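Local atomic coordinates of putative carbohydrate metabolism domain-containing protein (Bacteroides vulgatus, PDB entry 3S30), a protein that is of uncharacterised function but, as a putative glycoside hydrolase with a galactose-binding-like domain, probably acts in carbohydrate metabolism. Residues K305-P309 / Q310-N314. Sequence-based numbering, arbitrary orientation.
Sequences KTIDP and QKLAN
The carboxylate of D308 reaches forward over the first turn of helix 309-313 and lies against Q310 and K311. OD1 of D308 accepts a weak, bent bond from the backbone N of Q310 at 3.2 Å, with an N-H...O angle of 134°. The second oxygen, OD2, rests beside CB of K311 at 3.6 Å, and CB of D308 comes within 3.7 Å of the same K311 CB; both the carboxylate end and the root of D308 thus lie against one carbon of the lysine, and the two side chains cross at about a right angle. A first torsion of -172°, which puts CG of D308 opposite its own backbone N and beside its carbonyl carbon, brings OD1 to the backbone N of Q310. D308, directly before the short helix, is its N-cap, with P309 as the first helical residue, whose ring nitrogen carries no hydrogen and asks for no acceptor. The carbonyl O of D308 accepts from L312 N at 2.9 Å, and P309 O accepts more loosely from A313 N at 3.3 Å. I307, the residue before the cap, touches CD2 of L312 through its CG2 at 4.2 Å, a light apolar contact. The lysine chain, fully extended beyond CG, carries NZ of K311 away from the D308 carboxylate to a salt bridge with E254 and a hydrogen bond to the carbonyl O of K255. Y317 packs against both K311 and L312, and its hydroxyl receives a weak hydrogen bond from D308 N; I307 leans on V277, setting this surface turn beside strands 276-281 and 317-324.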
ATOM      1  N   LYS A 305      12.347  17.951  11.788  1.00 81.72           N
ATOM      2  CA  LYS A 305      13.613  17.249  11.652  1.00 82.17           C
ATOM      3  C   LYS A 305      14.552  18.049  10.771  1.00 83.32           C
ATOM      4  O   LYS A 305      14.127  18.946  10.047  1.00 82.52           O
ATOM      5  CB  LYS A 305      13.400  15.854  11.054  1.00 80.02           C
ATOM      6  CG  LYS A 305      12.659  14.884  11.964  1.00 80.50           C
ATOM      7  CD  LYS A 305      13.544  14.387  13.097  1.00 84.48           C
ATOM      8  CE  LYS A 305      12.821  13.384  13.982  1.00 85.21           C
ATOM      9  NZ  LYS A 305      13.618  13.031  15.209  1.00 90.47           N
ATOM     10  N   THR A 306      15.834  17.716  10.863  1.00 85.77           N
ATOM     11  CA  THR A 306      16.885  18.350  10.087  1.00 88.19           C
ATOM     12  C   THR A 306      17.482  17.255   9.217  1.00 87.84           C
ATOM     13  O   THR A 306      18.007  16.275   9.746  1.00 88.52           O
ATOM     14  CB  THR A 306      17.986  18.942  11.025  1.00 92.90           C
ATOM     15  OG1 THR A 306      17.389  19.814  11.996  1.00 90.46           O
ATOM     16  CG2 THR A 306      19.044  19.709  10.230  1.00 94.04           C
ATOM     17  N   ILE A 307      17.386  17.394   7.896  1.00 90.76           N
ATOM     18  CA  ILE A 307      17.917  16.368   6.992  1.00 90.60           C
ATOM     19  C   ILE A 307      19.443  16.432   6.958  1.00 94.13           C
ATOM     20  O   ILE A 307      20.025  17.519   6.888  1.00 96.75           O
ATOM     21  CB  ILE A 307      17.350  16.474   5.542  1.00 89.25           C
ATOM     22  CG1 ILE A 307      15.935  15.879   5.448  1.00 85.54           C
ATOM     23  CG2 ILE A 307      18.242  15.740   4.545  1.00 88.87           C
ATOM     24  CD1 ILE A 307      14.826  16.908   5.496  1.00 86.05           C
ATOM     25  N   ASP A 308      20.073  15.259   7.035  1.00 93.93           N
ATOM     26  CA  ASP A 308      21.519  15.129   6.888  1.00 96.63           C
ATOM     27  C   ASP A 308      21.831  14.826   5.411  1.00 96.10           C
ATOM     28  O   ASP A 308      21.535  13.723   4.931  1.00 93.27           O
ATOM     29  CB  ASP A 308      22.037  14.012   7.804  1.00 96.76           C
ATOM     30  CG  ASP A 308      23.561  13.942   7.860  1.00100.63           C
ATOM     31  OD1 ASP A 308      24.236  14.659   7.087  1.00102.57           O
ATOM     32  OD2 ASP A 308      24.085  13.161   8.688  1.00 98.31           O
ATOM     33  N   PRO A 309      22.420  15.802   4.684  1.00 98.32           N
ATOM     34  CA  PRO A 309      22.741  15.603   3.261  1.00 98.14           C
ATOM     35  C   PRO A 309      23.696  14.432   3.001  1.00 98.16           C
ATOM     36  O   PRO A 309      23.577  13.754   1.977  1.00 97.01           O
ATOM     37  CB  PRO A 309      23.417  16.921   2.850  1.00101.73           C
ATOM     38  CG  PRO A 309      23.134  17.888   3.940  1.00103.53           C
ATOM     39  CD  PRO A 309      22.921  17.095   5.182  1.00101.82           C
ATOM     40  N   GLN A 310      24.639  14.215   3.916  1.00 99.84           N
ATOM     41  CA  GLN A 310      25.558  13.081   3.821  1.00 99.56           C
ATOM     42  C   GLN A 310      24.815  11.766   3.967  1.00 94.68           C
ATOM     43  O   GLN A 310      24.882  10.914   3.083  1.00 93.49           O
ATOM     44  CB  GLN A 310      26.657  13.159   4.888  1.00102.90           C
ATOM     45  CG  GLN A 310      27.917  13.890   4.447  1.00107.53           C
ATOM     46  CD  GLN A 310      29.123  13.573   5.328  1.00111.92           C
ATOM     47  OE1 GLN A 310      29.024  12.816   6.296  1.00109.86           O
ATOM     48  NE2 GLN A 310      30.270  14.147   4.984  1.00108.54           N
ATOM     49  N   LYS A 311      24.114  11.610   5.088  1.00 92.85           N
ATOM     50  CA  LYS A 311      23.347  10.384   5.382  1.00 89.70           C
ATOM     51  C   LYS A 311      22.300  10.076   4.302  1.00 86.16           C
ATOM     52  O   LYS A 311      22.060   8.912   3.993  1.00 84.14           O
ATOM     53  CB  LYS A 311      22.669  10.488   6.754  1.00 88.56           C
ATOM     54  CG  LYS A 311      22.088   9.183   7.269  1.00 87.37           C
ATOM     55  CD  LYS A 311      21.519   9.329   8.672  1.00 85.74           C
ATOM     56  CE  LYS A 311      21.056   7.986   9.220  1.00 84.83           C
ATOM     57  NZ  LYS A 311      20.563   8.076  10.632  1.00 83.89           N
ATOM     58  N   LEU A 312      21.693  11.122   3.736  1.00 85.41           N
ATOM     59  CA  LEU A 312      20.752  10.981   2.614  1.00 83.64           C
ATOM     60  C   LEU A 312      21.419  10.339   1.399  1.00 83.82           C
ATOM     61  O   LEU A 312      20.820   9.486   0.734  1.00 81.27           O
ATOM     62  CB  LEU A 312      20.168  12.349   2.221  1.00 83.83           C
ATOM     63  CG  LEU A 312      19.063  12.386   1.156  1.00 82.94           C
ATOM     64  CD1 LEU A 312      17.834  11.576   1.578  1.00 79.64           C
ATOM     65  CD2 LEU A 312      18.667  13.824   0.844  1.00 79.90           C
ATOM     66  N   ALA A 313      22.656  10.752   1.123  1.00 86.58           N
ATOM     67  CA  ALA A 313      23.442  10.215   0.006  1.00 87.40           C
ATOM     68  C   ALA A 313      23.974   8.815   0.315  1.00 87.27           C
ATOM     69  O   ALA A 313      24.142   7.999  -0.598  1.00 87.21           O
ATOM     70  CB  ALA A 313      24.601  11.166  -0.345  1.00 90.68           C
ATOM     71  N   ASN A 314      24.235   8.542   1.595  1.00 87.18           N
ATOM     72  CA  ASN A 314      24.707   7.222   2.036  1.00 87.28           C
ATOM     73  C   ASN A 314      23.602   6.160   2.147  1.00 83.55           C
ATOM     74  O   ASN A 314      23.882   5.009   2.493  1.00 83.70           O
ATOM     75  CB  ASN A 314      25.441   7.341   3.385  1.00 90.27           C
ATOM     76  CG  ASN A 314      26.845   7.931   3.257  1.00 94.12           C
ATOM     77  OD1 ASN A 314      27.234   8.466   2.212  1.00 91.52           O
ATOM     78  ND2 ASN A 314      27.611   7.835   4.338  1.00 97.89           N
TER